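Local coordinates for alpha-1,3-glucanase (Bacillus circulans, PDB 5ZRU), which hydrolyses alpha-1,3-glucan as a glycoside hydrolase of family 87, this chain being its catalytic unit, at residues Y113-D126 against M284-A296. Sequence-based numbering, arbitrary orientation.
With CA (calcium ion), chain I; ZN (zinc ion), chain G; PE5 (3,6,9,12,15,18,21,24-octaoxahexacosan-1-ol), chain C.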
loop_
_atom_site.group_PDB
_atom_site.type_symbol
_atom_site.label_atom_id
_atom_site.label_comp_id
_atom_site.label_asym_id
_atom_site.label_seq_id
_atom_site.Cartn_x
_atom_site.Cartn_y
_atom_site.Cartn_z
ATOM N N TYR A 113 5.844 -10.998 -13.628
ATOM C CA TYR A 113 6.573 -9.847 -14.171
ATOM C C TYR A 113 6.660 -8.696 -13.174
ATOM O O TYR A 113 7.733 -8.114 -12.972
ATOM C CB TYR A 113 5.894 -9.367 -15.458
ATOM C CG TYR A 113 6.481 -8.086 -16.041
ATOM C CD1 TYR A 113 7.597 -8.132 -16.874
ATOM C CD2 TYR A 113 5.918 -6.840 -15.766
ATOM C CE1 TYR A 113 8.142 -6.980 -17.426
ATOM C CE2 TYR A 113 6.467 -5.663 -16.312
ATOM C CZ TYR A 113 7.573 -5.754 -17.142
ATOM O OH TYR A 113 8.123 -4.629 -17.695
ATOM N N TYR A 114 5.522 -8.321 -12.576
ATOM C CA TYR A 114 5.491 -7.135 -11.725
ATOM C C TYR A 114 6.190 -7.366 -10.396
ATOM O O TYR A 114 6.838 -6.455 -9.863
ATOM C CB TYR A 114 4.051 -6.715 -11.449
ATOM C CG TYR A 114 3.244 -6.492 -12.685
ATOM C CD1 TYR A 114 3.402 -5.340 -13.446
ATOM C CD2 TYR A 114 2.297 -7.429 -13.082
ATOM C CE1 TYR A 114 2.637 -5.137 -14.591
ATOM C CE2 TYR A 114 1.533 -7.235 -14.207
ATOM C CZ TYR A 114 1.711 -6.094 -14.964
ATOM O OH TYR A 114 0.921 -5.937 -16.088
ATOM N N SER A 115 6.017 -8.554 -9.826
ATOM C CA SER A 115 6.412 -8.856 -8.462
ATOM C C SER A 115 7.857 -9.354 -8.445
ATOM O O SER A 115 8.548 -9.344 -9.470
ATOM C CB SER A 115 5.428 -9.868 -7.860
ATOM O OG SER A 115 5.254 -10.991 -8.731
ATOM N N TRP A 116 8.317 -9.776 -7.264
ATOM C CA TRP A 116 9.651 -10.311 -6.974
ATOM C C TRP A 116 10.738 -9.240 -7.046
ATOM O O TRP A 116 11.076 -8.745 -8.129
ATOM C CB TRP A 116 9.993 -11.496 -7.892
ATOM C CG TRP A 116 9.130 -12.697 -7.615
ATOM C CD1 TRP A 116 7.887 -12.941 -8.126
ATOM C CD2 TRP A 116 9.432 -13.809 -6.753
ATOM N NE1 TRP A 116 7.399 -14.130 -7.638
ATOM C CE2 TRP A 116 8.321 -14.677 -6.789
ATOM C CE3 TRP A 116 10.534 -14.152 -5.955
ATOM C CZ2 TRP A 116 8.282 -15.879 -6.075
ATOM C CZ3 TRP A 116 10.490 -15.344 -5.238
ATOM C CH2 TRP A 116 9.365 -16.188 -5.298
ATOM N N GLN A 117 11.259 -8.880 -5.874
ATOM C CA GLN A 117 12.377 -7.961 -5.681
ATOM C C GLN A 117 13.348 -8.611 -4.708
ATOM O O GLN A 117 12.927 -9.296 -3.775
ATOM C CB GLN A 117 11.916 -6.611 -5.113
ATOM C CG GLN A 117 11.077 -5.782 -6.072
ATOM C CD GLN A 117 11.949 -5.033 -7.058
ATOM O OE1 GLN A 117 12.421 -3.942 -6.756
ATOM N NE2 GLN A 117 12.173 -5.619 -8.237
ATOM N N TYR A 118 14.651 -8.378 -4.909
ATOM C CA TYR A 118 15.670 -9.182 -4.243
ATOM C C TYR A 118 16.644 -8.296 -3.470
ATOM O O TYR A 118 17.091 -7.263 -3.974
ATOM C CB TYR A 118 16.411 -10.057 -5.273
ATOM C CG TYR A 118 15.500 -11.023 -6.006
ATOM C CD1 TYR A 118 15.252 -12.298 -5.495
ATOM C CD2 TYR A 118 14.889 -10.664 -7.213
ATOM C CE1 TYR A 118 14.425 -13.185 -6.160
ATOM C CE2 TYR A 118 14.059 -11.548 -7.889
ATOM C CZ TYR A 118 13.829 -12.806 -7.353
ATOM O OH TYR A 118 13.006 -13.685 -8.016
ATOM N N PHE A 119 16.982 -8.709 -2.246
ATOM C CA PHE A 119 17.702 -7.837 -1.321
ATOM C C PHE A 119 18.974 -8.489 -0.801
ATOM O O PHE A 119 18.918 -9.494 -0.086
ATOM C CB PHE A 119 16.795 -7.433 -0.155
ATOM C CG PHE A 119 15.678 -6.517 -0.575
ATOM C CD1 PHE A 119 15.877 -5.141 -0.629
ATOM C CD2 PHE A 119 14.451 -7.035 -0.973
ATOM C CE1 PHE A 119 14.856 -4.288 -1.047
ATOM C CE2 PHE A 119 13.420 -6.191 -1.390
ATOM C CZ PHE A 119 13.624 -4.817 -1.433
ATOM N N SER A 120 20.118 -7.897 -1.143
ATOM C CA SER A 120 21.379 -8.148 -0.454
ATOM C C SER A 120 21.873 -6.907 0.277
ATOM O O SER A 120 22.948 -6.933 0.890
ATOM C CB SER A 120 22.438 -8.639 -1.446
ATOM O OG SER A 120 22.549 -7.750 -2.540
ATOM N N SER A 121 21.105 -5.828 0.218
ATOM C CA SER A 121 21.349 -4.570 0.899
ATOM C C SER A 121 19.992 -3.910 1.090
ATOM O O SER A 121 18.946 -4.535 0.874
ATOM C CB SER A 121 22.302 -3.681 0.084
ATOM O OG SER A 121 21.662 -3.246 -1.112
ATOM N N ASP A 122 19.997 -2.628 1.446
ATOM C CA ASP A 122 18.743 -1.893 1.539
ATOM C C ASP A 122 18.269 -1.359 0.190
ATOM O O ASP A 122 17.330 -0.558 0.149
ATOM C CB ASP A 122 18.860 -0.744 2.546
ATOM C CG ASP A 122 19.857 0.323 2.121
ATOM O OD1 ASP A 122 20.522 0.172 1.070
ATOM O OD2 ASP A 122 19.973 1.322 2.865
ATOM N N HIS A 123 18.894 -1.764 -0.907
ATOM C CA HIS A 123 18.406 -1.407 -2.224
ATOM C C HIS A 123 17.982 -2.669 -2.956
ATOM O O HIS A 123 18.749 -3.642 -2.987
ATOM C CB HIS A 123 19.478 -0.687 -3.045
ATOM C CG HIS A 123 19.625 0.763 -2.720
ATOM N ND1 HIS A 123 19.998 1.214 -1.472
ATOM C CD2 HIS A 123 19.453 1.866 -3.485
ATOM C CE1 HIS A 123 20.045 2.535 -1.481
ATOM N NE2 HIS A 123 19.726 2.953 -2.692
ATOM N N PRO A 124 16.809 -2.688 -3.583
ATOM C CA PRO A 124 16.372 -3.901 -4.281
ATOM C C PRO A 124 17.169 -4.149 -5.550
ATOM O O PRO A 124 17.655 -3.220 -6.199
ATOM C CB PRO A 124 14.900 -3.612 -4.604
ATOM C CG PRO A 124 14.830 -2.130 -4.695
ATOM C CD PRO A 124 15.805 -1.610 -3.660
ATOM N N ALA A 125 17.297 -5.426 -5.893
ATOM C CA ALA A 125 17.807 -5.873 -7.179
ATOM C C ALA A 125 16.684 -6.561 -7.943
ATOM O O ALA A 125 15.696 -7.019 -7.358
ATOM C CB ALA A 125 19.000 -6.824 -7.003
ATOM N N ASP A 126 16.830 -6.624 -9.262
ATOM C CA ASP A 126 15.723 -7.010 -10.127
ATOM C C ASP A 126 15.780 -8.461 -10.590
ATOM O O ASP A 126 14.867 -8.901 -11.294
ATOM C CB ASP A 126 15.668 -6.083 -11.347
ATOM C CG ASP A 126 15.249 -4.665 -10.978
ATOM O OD1 ASP A 126 14.318 -4.514 -10.153
ATOM O OD2 ASP A 126 15.856 -3.703 -11.496
ATOM N N MET A 284 -5.738 1.664 -12.978
ATOM C CA MET A 284 -4.512 1.910 -13.736
ATOM C C MET A 284 -3.477 0.840 -13.422
ATOM O O MET A 284 -3.329 0.425 -12.270
ATOM C CB MET A 284 -3.885 3.285 -13.420
ATOM C CG MET A 284 -4.803 4.471 -13.638
ATOM S SD MET A 284 -3.842 5.944 -14.074
ATOM C CE MET A 284 -2.568 5.924 -12.803
ATOM N N ASN A 285 -2.734 0.439 -14.449
ATOM C CA ASN A 285 -1.682 -0.553 -14.336
ATOM C C ASN A 285 -0.476 -0.073 -15.132
ATOM O O ASN A 285 -0.618 0.675 -16.103
ATOM C CB ASN A 285 -2.168 -1.906 -14.861
ATOM C CG ASN A 285 -1.170 -3.018 -14.631
ATOM O OD1 ASN A 285 -0.475 -3.036 -13.628
ATOM N ND2 ASN A 285 -1.091 -3.947 -15.577
ATOM N N SER A 286 0.708 -0.514 -14.721
ATOM C CA SER A 286 1.959 -0.143 -15.364
ATOM C C SER A 286 2.454 -1.243 -16.301
ATOM O O SER A 286 1.851 -2.304 -16.439
ATOM C CB SER A 286 3.038 0.101 -14.314
ATOM O OG SER A 286 3.502 -1.167 -13.871
ATOM N N ASN A 287 3.601 -0.987 -16.935
ATOM C CA ASN A 287 4.452 -2.050 -17.462
ATOM C C ASN A 287 5.811 -2.022 -16.768
ATOM O O ASN A 287 6.864 -2.204 -17.393
ATOM C CB ASN A 287 4.622 -1.950 -18.980
ATOM C CG ASN A 287 5.178 -3.230 -19.573
ATOM O OD1 ASN A 287 5.116 -4.286 -18.931
ATOM N ND2 ASN A 287 5.718 -3.155 -20.793
ATOM N N LEU A 288 5.801 -1.817 -15.452
ATOM C CA LEU A 288 7.007 -1.510 -14.693
ATOM C C LEU A 288 7.408 -2.682 -13.806
ATOM O O LEU A 288 6.583 -3.190 -13.038
ATOM C CB LEU A 288 6.784 -0.259 -13.833
ATOM C CG LEU A 288 7.999 0.204 -13.032
ATOM C CD1 LEU A 288 9.085 0.710 -13.985
ATOM C CD2 LEU A 288 7.602 1.274 -12.023
ATOM N N ARG A 289 8.681 -3.104 -13.899
ATOM C CA ARG A 289 9.182 -4.170 -13.035
ATOM C C ARG A 289 10.398 -3.773 -12.217
ATOM O O ARG A 289 10.942 -4.625 -11.502
ATOM C CB ARG A 289 9.527 -5.426 -13.851
ATOM C CG ARG A 289 10.544 -5.190 -14.968
ATOM C CD ARG A 289 11.026 -6.522 -15.578
ATOM N NE ARG A 289 12.053 -7.198 -14.781
ATOM C CZ ARG A 289 13.349 -6.913 -14.838
ATOM N NH1 ARG A 289 13.779 -5.947 -15.643
ATOM N NH2 ARG A 289 14.214 -7.580 -14.079
ATOM N N SER A 290 10.839 -2.516 -12.287
ATOM C CA SER A 290 12.029 -2.072 -11.573
ATOM C C SER A 290 11.819 -0.682 -10.985
ATOM O O SER A 290 11.150 0.168 -11.579
ATOM C CB SER A 290 13.258 -2.058 -12.502
ATOM O OG SER A 290 14.383 -1.467 -11.860
ATOM N N ARG A 291 12.422 -0.452 -9.817
ATOM C CA ARG A 291 12.506 0.884 -9.235
ATOM C C ARG A 291 13.552 1.765 -9.900
ATOM O O ARG A 291 13.584 2.971 -9.619
ATOM C CB ARG A 291 12.837 0.803 -7.739
ATOM C CG ARG A 291 11.694 0.376 -6.855
ATOM C CD ARG A 291 12.030 0.601 -5.378
ATOM N NE ARG A 291 12.107 2.021 -5.034
ATOM C CZ ARG A 291 12.264 2.469 -3.792
ATOM N NH1 ARG A 291 12.356 1.607 -2.788
ATOM N NH2 ARG A 291 12.313 3.772 -3.549
ATOM N N TYR A 292 14.413 1.195 -10.744
ATOM C CA TYR A 292 15.495 1.942 -11.392
ATOM C C TYR A 292 16.294 2.773 -10.383
ATOM O O TYR A 292 16.622 3.936 -10.630
ATOM C CB TYR A 292 14.945 2.844 -12.500
ATOM C CG TYR A 292 14.431 2.128 -13.733
ATOM C CD1 TYR A 292 15.307 1.694 -14.726
ATOM C CD2 TYR A 292 13.067 1.935 -13.933
ATOM C CE1 TYR A 292 14.842 1.077 -15.868
ATOM C CE2 TYR A 292 12.594 1.312 -15.071
ATOM C CZ TYR A 292 13.487 0.885 -16.036
ATOM O OH TYR A 292 13.029 0.269 -17.181
ATOM N N GLY A 293 16.582 2.183 -9.221
ATOM C CA GLY A 293 17.330 2.866 -8.177
ATOM C C GLY A 293 16.843 4.258 -7.804
ATOM O O GLY A 293 17.639 5.200 -7.757
ATOM N N GLU A 294 15.545 4.395 -7.528
ATOM C CA GLU A 294 14.874 5.657 -7.200
ATOM C C GLU A 294 14.815 6.642 -8.365
ATOM O O GLU A 294 14.414 7.800 -8.170
ATOM C CB GLU A 294 15.511 6.354 -5.989
ATOM C CG GLU A 294 15.581 5.493 -4.744
ATOM C CD GLU A 294 16.982 4.976 -4.460
ATOM O OE1 GLU A 294 17.286 3.833 -4.855
ATOM O OE2 GLU A 294 17.780 5.712 -3.848
ATOM N N GLN A 295 15.192 6.227 -9.572
ATOM C CA GLN A 295 15.108 7.076 -10.754
ATOM C C GLN A 295 14.029 6.614 -11.724
ATOM O O GLN A 295 14.091 6.958 -12.907
ATOM C CB GLN A 295 16.453 7.127 -11.486
ATOM C CG GLN A 295 17.613 7.730 -10.706
ATOM C CD GLN A 295 18.909 7.718 -11.516
ATOM O OE1 GLN A 295 19.012 8.372 -12.556
ATOM N NE2 GLN A 295 19.892 6.958 -11.050
ATOM N N ALA A 296 13.046 5.834 -11.254
ATOM C CA ALA A 296 12.049 5.293 -12.177
ATOM C C ALA A 296 11.171 6.395 -12.759
ATOM O O ALA A 296 10.777 6.317 -13.927
ATOM C CB ALA A 296 11.187 4.236 -11.480
HETATM CA CA CA I . 10.562 -8.857 -10.482
HETATM ZN ZN ZN G . 19.598 4.894 -3.399
HETATM C C48 PE5 C . 1.350 -4.681 -20.737
HETATM C C50 PE5 C . 2.013 -5.122 -19.427
HETATM O O1 PE5 C . 2.486 -6.438 -19.545
HETATM C C1 PE5 C . 3.176 -6.920 -18.425
HETATM C C2 PE5 C . 3.473 -8.415 -18.572
HETATM O O2 PE5 C . 2.273 -9.136 -18.590
HETATM C C3 PE5 C . 2.388 -10.503 -18.867
HETATM C C4 PE5 C . 0.992 -11.138 -18.919
HETATM O O3 PE5 C . 0.315 -10.903 -17.713
HETATM C C5 PE5 C . -0.947 -11.500 -17.577
HETATM C C6 PE5 C . -1.975 -10.480 -17.065
HETATM O O4 PE5 C . -2.014 -10.426 -15.662
HETATM C C7 PE5 C . -2.150 -9.146 -15.099
HETATM C C8 PE5 C . -3.353 -8.418 -15.704
HETATM O O5 PE5 C . -3.265 -7.059 -15.413
HETATM C C9 PE5 C . -4.154 -6.244 -16.128
HETATM C C10 PE5 C . -5.271 -5.804 -15.191
HETATM O O6 PE5 C . -6.504 -6.134 -15.757
HETATM C C11 PE5 C . -7.561 -6.219 -14.846
HETATM C C12 PE5 C . -8.772 -6.862 -15.508
HETATM O O7 PE5 C . -9.793 -5.914 -15.486
HETATM C C13 PE5 C . -11.067 -6.419 -15.210
HETATM C C14 PE5 C . -12.098 -5.475 -15.824
HETATM O O8 PE5 C . -11.580 -4.986 -17.028
HETATM C C15 PE5 C . -12.374 -4.042 -17.700
HETATM C C16 PE5 C . -12.800 -4.612 -19.060
HETATM O O52 PE5 C . -12.099 -3.993 -20.103
HETATM O O HOH W 1 10.355 -8.643 -12.941
HETATM O O HOH W 2 9.620 -6.713 -10.145
HETATM O O HOH W 3 5.477 -3.730 -10.255
HETATM O O HOH W 4 13.974 -2.370 -8.433
HETATM O O HOH W 5 12.439 -7.310 -10.943
HETATM O O HOH W 6 12.512 -10.197 -10.625
HETATM O O HOH W 7 20.553 6.382 -1.778
HETATM O O HOH W 8 9.746 -11.063 -11.471
#
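The loop before strand 117-119 passes the loop that follows strand 277-285, closest where the CA atoms of Tyr-114 and Arg-289 are 4.9 Å apart. The Tyr-113 ring is turned away from its own backbone N (chi1 174°), which lays it alongside the other loop. Its OH donates to Asn-287 O at 2.7 Å, from above the carbonyl plane. Arg-289 CB lies over one ring face in a CH-pi contact, 4.0 Å from the centroid, and its CD packs near CE1. Cutting Tyr-113 back to an alanine is likely to leave Asn-287 O without this donor and the aliphatic part of Arg-289 without its ring. The Tyr-114 hydroxyl accepts from Asn-285 ND2 at 2.9 Å, in the amide plane; the same amide also binds Gln-258 and His-318.

The Arg-289 guanidinium reaches Asp-126 O only weakly; NH2 is also bonded to Gly-89 O. Water 1 joins Tyr-113 O to Arg-289 NE and is a ligand of the calcium ion held by Ser-115 O and Trp-116 O. Water 2, another calcium ligand, links Tyr-114 O and Arg-289 O. The metal is thus tied to the second loop through its waters. Asp-126 is gripped at both oxygens: OD2 takes the Ser-290 hydroxyl at 2.7 Å, on its syn side but tilted out of the carboxylate plane, and OD1 takes Gln-117 NE2 at 3.1 Å. At the far end a zinc ion bridges His-123 NE2 (2.1 Å) and Glu-294 OE2 (2.0 Å). Asp-122 OD1 accepts from His-123 ND1 and so fixes the turn of the imidazole.

The contact joins the beta-rich D1 region to the D2 parallel beta-helix. Strand 117-119 pairs with strand 132-144 and with the short, weakly bonded strand 124-125; strand 277-285 lies between strands 255-259 and 310-317 of the helix wall.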